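Peptidase S15/CocE/NonD (Thaumarchaeota archaeon SCGC AB-539-E09, PDB 4PF1) acts as an aminopeptidase, probably a serine peptidase of the S15 family whose catalytic part has the alpha/beta hydrolase fold. Local coordinates at residues A[49-54]-A[146-151]; A[159-164]-A[295-300]; A[166-171]-A[184-189]. All coordinates share one frame; numbering follows the deposited sequence.

Contact 1: A[49-54]-A[146-151]; sequences TIILIP and KNIPES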
loop_
_atom_site.group_PDB
_atom_site.type_symbol
_atom_site.label_atom_id
_atom_site.label_comp_id
_atom_site.label_asym_id
_atom_site.label_seq_id
_atom_site.Cartn_x
_atom_site.Cartn_y
_atom_site.Cartn_z
ATOM N N THR A 49 -9.694 38.596 -11.158
ATOM C CA THR A 49 -8.261 38.585 -10.879
ATOM C C THR A 49 -7.988 38.415 -9.379
ATOM O O THR A 49 -8.435 39.224 -8.565
ATOM C CB THR A 49 -7.622 39.864 -11.443
ATOM O OG1 THR A 49 -8.162 40.120 -12.744
ATOM C CG2 THR A 49 -6.116 39.775 -11.527
ATOM N N ILE A 50 -7.232 37.364 -9.027
ATOM C CA ILE A 50 -6.884 37.045 -7.641
ATOM C C ILE A 50 -5.440 37.456 -7.389
ATOM O O ILE A 50 -4.524 36.867 -7.962
ATOM C CB ILE A 50 -7.133 35.534 -7.321
ATOM C CG1 ILE A 50 -8.548 35.044 -7.781
ATOM C CG2 ILE A 50 -6.844 35.198 -5.846
ATOM C CD1 ILE A 50 -9.790 35.926 -7.348
ATOM N N ILE A 51 -5.244 38.471 -6.536
ATOM C CA ILE A 51 -3.927 39.024 -6.219
ATOM C C ILE A 51 -3.513 38.624 -4.789
ATOM O O ILE A 51 -4.200 38.967 -3.822
ATOM C CB ILE A 51 -3.924 40.569 -6.416
ATOM C CG1 ILE A 51 -4.456 40.957 -7.819
ATOM C CG2 ILE A 51 -2.528 41.159 -6.173
ATOM C CD1 ILE A 51 -5.309 42.229 -7.852
ATOM N N LEU A 52 -2.394 37.897 -4.670
ATOM C CA LEU A 52 -1.875 37.449 -3.378
ATOM C C LEU A 52 -0.627 38.253 -3.019
ATOM O O LEU A 52 0.410 38.124 -3.674
ATOM C CB LEU A 52 -1.579 35.931 -3.385
ATOM C CG LEU A 52 -2.690 35.012 -3.926
ATOM C CD1 LEU A 52 -2.188 33.602 -4.087
ATOM C CD2 LEU A 52 -3.928 35.031 -3.027
ATOM N N ILE A 53 -0.749 39.123 -2.014
ATOM C CA ILE A 53 0.353 39.981 -1.593
ATOM C C ILE A 53 0.900 39.497 -0.249
ATOM O O ILE A 53 0.154 39.459 0.730
ATOM C CB ILE A 53 -0.070 41.482 -1.526
ATOM C CG1 ILE A 53 -0.937 41.892 -2.743
ATOM C CG2 ILE A 53 1.166 42.387 -1.378
ATOM C CD1 ILE A 53 -1.904 43.035 -2.482
ATOM N N PRO A 54 2.201 39.133 -0.169
ATOM C CA PRO A 54 2.763 38.725 1.131
ATOM C C PRO A 54 2.735 39.896 2.114
ATOM O O PRO A 54 2.987 41.028 1.712
ATOM C CB PRO A 54 4.201 38.299 0.786
ATOM C CG PRO A 54 4.229 38.152 -0.704
ATOM C CD PRO A 54 3.227 39.117 -1.228
ATOM N N LYS A 146 -0.273 49.747 -11.778
ATOM C CA LYS A 146 -0.824 51.049 -11.386
ATOM C C LYS A 146 -1.602 50.989 -10.067
ATOM O O LYS A 146 -1.696 52.008 -9.382
ATOM C CB LYS A 146 -1.753 51.600 -12.484
ATOM C CG LYS A 146 -1.036 52.297 -13.634
ATOM C CD LYS A 146 -2.023 52.662 -14.739
ATOM C CE LYS A 146 -1.442 53.615 -15.757
ATOM N NZ LYS A 146 -0.594 52.915 -16.755
ATOM N N ASN A 147 -2.191 49.824 -9.723
ATOM C CA ASN A 147 -3.055 49.729 -8.541
ATOM C C ASN A 147 -2.492 48.878 -7.391
ATOM O O ASN A 147 -3.093 48.864 -6.313
ATOM C CB ASN A 147 -4.440 49.232 -8.935
ATOM C CG ASN A 147 -5.162 50.203 -9.829
ATOM O OD1 ASN A 147 -5.836 51.125 -9.365
ATOM N ND2 ASN A 147 -4.971 50.066 -11.134
ATOM N N ILE A 148 -1.347 48.198 -7.592
ATOM C CA ILE A 148 -0.719 47.433 -6.507
ATOM C C ILE A 148 0.542 48.198 -6.068
ATOM O O ILE A 148 1.545 48.196 -6.789
ATOM C CB ILE A 148 -0.441 45.941 -6.878
ATOM C CG1 ILE A 148 -1.714 45.216 -7.423
ATOM C CG2 ILE A 148 0.194 45.177 -5.705
ATOM C CD1 ILE A 148 -3.022 45.234 -6.497
ATOM N N PRO A 149 0.477 48.923 -4.922
ATOM C CA PRO A 149 1.622 49.762 -4.516
ATOM C C PRO A 149 2.834 48.988 -3.991
ATOM O O PRO A 149 3.937 49.538 -3.970
ATOM C CB PRO A 149 1.033 50.649 -3.419
ATOM C CG PRO A 149 -0.096 49.867 -2.859
ATOM C CD PRO A 149 -0.665 49.076 -3.994
ATOM N N GLU A 150 2.636 47.728 -3.567
ATOM C CA GLU A 150 3.709 46.884 -3.025
ATOM C C GLU A 150 4.640 46.359 -4.134
ATOM O O GLU A 150 5.695 45.800 -3.826
ATOM C CB GLU A 150 3.123 45.701 -2.227
ATOM C CG GLU A 150 2.364 46.101 -0.966
ATOM C CD GLU A 150 0.930 46.557 -1.172
ATOM O OE1 GLU A 150 0.330 46.207 -2.214
ATOM O OE2 GLU A 150 0.406 47.271 -0.287
ATOM N N SER A 151 4.259 46.538 -5.411
ATOM C CA SER A 151 5.053 46.043 -6.534
ATOM C C SER A 151 6.154 47.027 -6.960
ATOM O O SER A 151 6.062 48.223 -6.680
ATOM C CB SER A 151 4.156 45.709 -7.725
ATOM O OG SER A 151 3.718 46.859 -8.429
#
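Ile53 and Ile51 pack against Ile148 and Glu150, a contact that sets the chain leaving helix 133-147 on strand 46-54, next to the edge strand 32-40 of the alpha/beta hydrolase sheet. Ile51 and Ile53 lie two residues apart on strand 46-54, so their side chains emerge from the same face of the sheet, and both point at the loop. Ile53 loses the most surface. Its CG2 is anti to the backbone N (chi1 -43° for CG1), which brings this methyl over the Glu150 chain, 3.9 Å from Glu150 CB and equally close to Glu150 CG. The two side chains cross at about a right angle, and the aliphatic part of the glutamate serves as the apolar surface. Beyond it, Ile53 CD1 lies 3.9 Å from Glu150 OE1, a plain van der Waals approach. Ile148 is nearly as well covered. It reaches Ile51 tip to tip, with Ile148 CD1 4.0 Å from Ile51 CD1, while its CG2 branch stands 4.4 Å from Ile53 CD1. Ile148 thus meets both strand isoleucines through different branches, and Trp143 and Ile100 also border it. On the sheet side, strand 46-54 is paired by backbone bonds to strands 32-40 and 100-105. Ile148 is the first residue beyond the helix to abandon helical backbone angles, and a type I turn runs from it to Ser151. The turn is fastened by a side chain: Ser151 OG donates to Ile148 O at 3.0 Å, approaching with a C=O...O angle of 154° and tilted 20° from the carbonyl plane.

Contact 2: A[159-164]-A[295-300]; sequences GGSYEG and DQEDIY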
loop_
_atom_site.group_PDB
_atom_site.type_symbol
_atom_site.label_atom_id
_atom_site.label_comp_id
_atom_site.label_asym_id
_atom_site.label_seq_id
_atom_site.Cartn_x
_atom_site.Cartn_y
_atom_site.Cartn_z
ATOM N N GLY A 159 3.442 29.541 -16.282
ATOM C CA GLY A 159 2.331 28.601 -16.355
ATOM C C GLY A 159 2.569 27.447 -17.302
ATOM O O GLY A 159 3.404 27.539 -18.204
ATOM N N GLY A 160 1.825 26.366 -17.093
ATOM C CA GLY A 160 1.916 25.164 -17.910
ATOM C C GLY A 160 0.648 24.834 -18.670
ATOM O O GLY A 160 -0.448 25.211 -18.244
ATOM N N SER A 161 0.793 24.099 -19.800
ATOM C CA SER A 161 -0.310 23.647 -20.667
ATOM C C SER A 161 -1.092 24.854 -21.242
ATOM O O SER A 161 -0.496 25.664 -21.959
ATOM C CB SER A 161 -1.228 22.693 -19.906
ATOM O OG SER A 161 -1.977 21.876 -20.786
ATOM N N TYR A 162 -2.406 24.989 -20.912
ATOM C CA TYR A 162 -3.234 26.131 -21.334
ATOM C C TYR A 162 -2.676 27.421 -20.723
ATOM O O TYR A 162 -2.644 28.455 -21.389
ATOM C CB TYR A 162 -4.699 25.923 -20.910
ATOM C CG TYR A 162 -5.721 26.686 -21.730
ATOM C CD1 TYR A 162 -5.817 28.075 -21.648
ATOM C CD2 TYR A 162 -6.678 26.014 -22.486
ATOM C CE1 TYR A 162 -6.794 28.778 -22.354
ATOM C CE2 TYR A 162 -7.657 26.706 -23.198
ATOM C CZ TYR A 162 -7.720 28.088 -23.118
ATOM O OH TYR A 162 -8.693 28.773 -23.807
ATOM N N GLU A 163 -2.191 27.341 -19.466
ATOM C CA GLU A 163 -1.565 28.471 -18.773
ATOM C C GLU A 163 -0.215 28.809 -19.423
ATOM O O GLU A 163 0.258 29.934 -19.304
ATOM C CB GLU A 163 -1.395 28.173 -17.275
ATOM C CG GLU A 163 -2.720 27.999 -16.547
ATOM C CD GLU A 163 -2.637 27.511 -15.113
ATOM O OE1 GLU A 163 -1.511 27.313 -14.605
ATOM O OE2 GLU A 163 -3.708 27.325 -14.495
ATOM N N GLY A 164 0.371 27.833 -20.118
ATOM C CA GLY A 164 1.594 28.010 -20.888
ATOM C C GLY A 164 1.295 28.711 -22.196
ATOM O O GLY A 164 2.078 29.546 -22.650
ATOM N N ASP A 295 6.035 13.957 -21.390
ATOM C CA ASP A 295 4.806 14.743 -21.365
ATOM C C ASP A 295 3.703 14.034 -22.172
ATOM O O ASP A 295 3.755 14.007 -23.400
ATOM C CB ASP A 295 5.067 16.155 -21.918
ATOM C CG ASP A 295 4.003 17.165 -21.548
ATOM O OD1 ASP A 295 2.809 16.881 -21.771
ATOM O OD2 ASP A 295 4.360 18.225 -21.021
ATOM N N GLN A 296 2.699 13.469 -21.468
ATOM C CA GLN A 296 1.599 12.705 -22.066
ATOM C C GLN A 296 0.498 13.608 -22.682
ATOM O O GLN A 296 -0.506 13.088 -23.185
ATOM C CB GLN A 296 0.998 11.736 -21.020
ATOM C CG GLN A 296 0.081 12.390 -19.956
ATOM C CD GLN A 296 0.784 13.114 -18.820
ATOM O OE1 GLN A 296 2.005 13.297 -18.807
ATOM N NE2 GLN A 296 0.004 13.577 -17.846
ATOM N N GLU A 297 0.690 14.945 -22.670
ATOM C CA GLU A 297 -0.320 15.854 -23.204
ATOM C C GLU A 297 0.232 16.819 -24.257
ATOM O O GLU A 297 -0.415 17.006 -25.290
ATOM C CB GLU A 297 -1.004 16.630 -22.070
ATOM C CG GLU A 297 -1.933 15.760 -21.232
ATOM C CD GLU A 297 -2.856 16.467 -20.257
ATOM O OE1 GLU A 297 -3.518 15.762 -19.461
ATOM O OE2 GLU A 297 -2.940 17.715 -20.301
ATOM N N ASP A 298 1.400 17.441 -24.004
ATOM C CA ASP A 298 1.996 18.416 -24.935
ATOM C C ASP A 298 3.492 18.134 -25.148
ATOM O O ASP A 298 4.342 18.941 -24.762
ATOM C CB ASP A 298 1.773 19.855 -24.423
ATOM C CG ASP A 298 0.313 20.236 -24.305
ATOM O OD1 ASP A 298 -0.286 20.599 -25.329
ATOM O OD2 ASP A 298 -0.225 20.170 -23.188
ATOM N N ILE A 299 3.804 16.984 -25.782
ATOM C CA ILE A 299 5.179 16.523 -26.032
ATOM C C ILE A 299 5.815 17.179 -27.294
ATOM O O ILE A 299 7.029 17.074 -27.494
ATOM C CB ILE A 299 5.195 14.964 -26.127
ATOM C CG1 ILE A 299 6.562 14.379 -25.715
ATOM C CG2 ILE A 299 4.711 14.447 -27.497
ATOM C CD1 ILE A 299 6.492 13.038 -25.041
ATOM N N TYR A 300 4.997 17.843 -28.128
ATOM C CA TYR A 300 5.427 18.452 -29.395
ATOM C C TYR A 300 5.834 19.927 -29.235
ATOM O O TYR A 300 6.828 20.365 -29.827
ATOM C CB TYR A 300 4.277 18.328 -30.424
ATOM C CG TYR A 300 4.486 19.063 -31.730
ATOM C CD1 TYR A 300 5.047 18.423 -32.830
ATOM C CD2 TYR A 300 4.027 20.367 -31.898
ATOM C CE1 TYR A 300 5.225 19.089 -34.041
ATOM C CE2 TYR A 300 4.217 21.049 -33.097
ATOM C CZ TYR A 300 4.809 20.403 -34.170
ATOM O OH TYR A 300 4.959 21.055 -35.367
HETATM O O HOH W 1 -2.402 19.642 -21.945
#
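Ser161 faces Glu297 and Asp298 across a water, and this water-mediated link is the clearest polar connection between 159-164 and 295-300. The water lies within hydrogen-bonding distance, 2.6 Å, of each of Ser161 OG, Glu297 OE2 and Asp298 OD2. Ser161 OG itself lies 3.4 Å from Asp298 OD2. The hydroxyl is placed by chi1 of -158°, which turns OG anti to the backbone N. It also bonds His328 NE2, and a glycerol, probably from the crystallisation liquor, bonds both Ser161 OG and Glu297 OE2, consistent with a pocket here. Glu297 OE1 is held separately by Trp453 NE1.

Backbone geometry gives the second kind of evidence. Ser161 has phi 61° and psi -118°, as at the nucleophile elbow of alpha/beta hydrolases. Ser161, His328 and Asp295 are arranged as would be expected of a Ser-His-Asp triad, so Ser161 is probably the nucleophile.

Intrasegment bonds shape the acidic loop. Asp295 OD1 accepts from Glu297 N at 3.0 Å, nearly along its C-O axis, in an Asx turn, and from Asp298 N at 2.7 Å, from above the carboxylate plane. This double grip orients the loop that presents both acids to the water.

This probable elbow joins strand 154-160 to helix 162-169, and the acidic loop lies between strand 287-292 and helix 301-309, with strand 178-184 between the two parallel strands in the sheet.

Contact 3: A[166-171]-A[184-189]; sequences TTLMCT and FASMVD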
loop_
_atom_site.group_PDB
_atom_site.type_symbol
_atom_site.label_atom_id
_atom_site.label_comp_id
_atom_site.label_asym_id
_atom_site.label_seq_id
_atom_site.Cartn_x
_atom_site.Cartn_y
_atom_site.Cartn_z
ATOM N N THR A 166 -1.304 30.805 -22.596
ATOM C CA THR A 166 -1.615 32.195 -22.229
ATOM C C THR A 166 -0.324 32.964 -21.930
ATOM O O THR A 166 -0.251 34.146 -22.244
ATOM C CB THR A 166 -2.610 32.275 -21.065
ATOM O OG1 THR A 166 -2.048 31.661 -19.910
ATOM C CG2 THR A 166 -3.962 31.654 -21.399
ATOM N N THR A 167 0.709 32.273 -21.375
ATOM C CA THR A 167 2.034 32.847 -21.091
ATOM C C THR A 167 2.691 33.300 -22.414
ATOM O O THR A 167 3.260 34.392 -22.475
ATOM C CB THR A 167 2.900 31.819 -20.321
ATOM O OG1 THR A 167 2.353 31.621 -19.017
ATOM C CG2 THR A 167 4.362 32.239 -20.203
ATOM N N LEU A 168 2.586 32.467 -23.472
ATOM C CA LEU A 168 3.124 32.789 -24.797
ATOM C C LEU A 168 2.415 34.004 -25.400
ATOM O O LEU A 168 3.056 34.824 -26.062
ATOM C CB LEU A 168 2.994 31.591 -25.752
ATOM C CG LEU A 168 3.824 30.348 -25.433
ATOM C CD1 LEU A 168 3.383 29.182 -26.290
ATOM C CD2 LEU A 168 5.322 30.610 -25.617
ATOM N N MET A 169 1.092 34.129 -25.152
ATOM C CA MET A 169 0.286 35.241 -25.665
ATOM C C MET A 169 0.664 36.583 -24.999
ATOM O O MET A 169 0.394 37.635 -25.574
ATOM C CB MET A 169 -1.212 34.952 -25.497
ATOM C CG MET A 169 -1.756 33.953 -26.514
ATOM S SD MET A 169 -1.789 34.624 -28.198
ATOM C CE MET A 169 -2.492 33.290 -29.055
ATOM N N CYS A 170 1.337 36.542 -23.820
ATOM C CA CYS A 170 1.808 37.744 -23.108
ATOM C C CYS A 170 2.937 38.434 -23.895
ATOM O O CYS A 170 3.143 39.641 -23.740
ATOM C CB CYS A 170 2.268 37.396 -21.692
ATOM S SG CYS A 170 0.975 36.692 -20.634
ATOM N N THR A 171 3.674 37.660 -24.717
ATOM C CA THR A 171 4.835 38.130 -25.482
ATOM C C THR A 171 4.444 38.824 -26.809
ATOM O O THR A 171 5.319 39.386 -27.470
ATOM C CB THR A 171 5.822 36.973 -25.736
ATOM O OG1 THR A 171 5.292 36.087 -26.722
ATOM C CG2 THR A 171 6.169 36.209 -24.474
ATOM N N PHE A 184 5.652 26.536 -19.434
ATOM C CA PHE A 184 5.820 25.097 -19.191
ATOM C C PHE A 184 4.891 24.304 -20.088
ATOM O O PHE A 184 3.744 24.710 -20.279
ATOM C CB PHE A 184 5.501 24.734 -17.727
ATOM C CG PHE A 184 6.428 25.226 -16.644
ATOM C CD1 PHE A 184 6.253 26.485 -16.078
ATOM C CD2 PHE A 184 7.369 24.376 -16.077
ATOM C CE1 PHE A 184 7.057 26.911 -15.016
ATOM C CE2 PHE A 184 8.182 24.806 -15.022
ATOM C CZ PHE A 184 8.016 26.070 -14.496
ATOM N N ALA A 185 5.371 23.173 -20.635
ATOM C CA ALA A 185 4.585 22.213 -21.436
ATOM C C ALA A 185 3.387 22.875 -22.168
ATOM O O ALA A 185 2.251 22.414 -22.040
ATOM C CB ALA A 185 4.079 21.109 -20.520
ATOM N N SER A 186 3.654 23.958 -22.916
ATOM C CA SER A 186 2.637 24.781 -23.570
ATOM C C SER A 186 1.876 24.082 -24.691
ATOM O O SER A 186 2.418 23.210 -25.378
ATOM C CB SER A 186 3.271 26.050 -24.130
ATOM O OG SER A 186 3.847 26.828 -23.094
ATOM N N MET A 187 0.615 24.514 -24.896
ATOM C CA MET A 187 -0.221 24.087 -26.011
ATOM C C MET A 187 0.241 24.895 -27.222
ATOM O O MET A 187 0.123 26.124 -27.211
ATOM C CB MET A 187 -1.716 24.331 -25.702
ATOM C CG MET A 187 -2.245 23.519 -24.525
ATOM S SD MET A 187 -3.958 23.927 -24.071
ATOM C CE MET A 187 -4.818 23.290 -25.462
ATOM N N VAL A 188 0.880 24.240 -28.201
ATOM C CA VAL A 188 1.458 24.943 -29.355
ATOM C C VAL A 188 0.735 24.549 -30.645
ATOM O O VAL A 188 0.275 25.427 -31.376
ATOM C CB VAL A 188 2.991 24.708 -29.432
ATOM C CG1 VAL A 188 3.580 25.173 -30.763
ATOM C CG2 VAL A 188 3.698 25.388 -28.265
ATOM N N ASP A 189 0.649 23.246 -30.933
ATOM C CA ASP A 189 -0.059 22.779 -32.113
ATOM C C ASP A 189 -0.916 21.578 -31.742
ATOM O O ASP A 189 -0.411 20.456 -31.627
ATOM C CB ASP A 189 0.907 22.457 -33.268
ATOM C CG ASP A 189 0.257 22.490 -34.643
ATOM O OD1 ASP A 189 -0.889 21.998 -34.774
ATOM O OD2 ASP A 189 0.920 22.937 -35.600
#
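Leu168 carries the contact with Ser186 and Val188. Earlier in the helix, Thr166 OG1 is bonded to Arg66 O and Glu163 O, while Thr167 OG1 also binds Glu163 O. Thr167 points toward 184-189 without touching it, resting instead on Val181 and Pro183 of strand 178-184. Leu168 then turns the same way. Its chi1 of -66° sets CG anti to the carbonyl carbon, and the extended chi2 of 169° carries CD1 out to the loop: CD1 is 3.8 Å from Ser186 CB and 4.0 Å from Ser186 OG. The same methyl lies 4.3 Å from Val188 CG2, so one branch of the leucine touches both loop residues. Helix 162-169 is the helix of the strand-turn-helix unit of an alpha/beta hydrolase and makes the beta-alpha-beta crossover from strand 154-160 to the adjacent parallel strand 178-184, whose end leads into 184-189. Met169 and Leu168 both contact Met274 of helix 274-279. Cys170 N bonds Thr167 O at 3.2 Å. At Thr171 the hydroxyl doubles back: Leu168 O accepts from Thr171 OG1 at 2.7 Å, in the carbonyl plane, and from Thr171 N at 3.2 Å.

Overall arrangement
The three contacts belong to the catalytic alpha/beta hydrolase part but lie at different distances from the centre of the chain: contact 2 is centred about 4 Å from it, contact 3 about 11 Å and contact 1 about 31 Å. All are largely buried, though Glu150 in contact 1 and Glu297 in contact 2 are partly exposed. Contacts 2 and 3 share helix 162-169 and touch: Gly159 O and Phe184 N are 2.8 Å apart, a probable hydrogen bond between neighbouring strands. Contact 1 reaches the same sheet near its edge. Chemistry follows place: mostly apolar packing at contacts 1 and 3, with a glutamate chain and a serine taking part, acids and water around the probable nucleophile at contact 2.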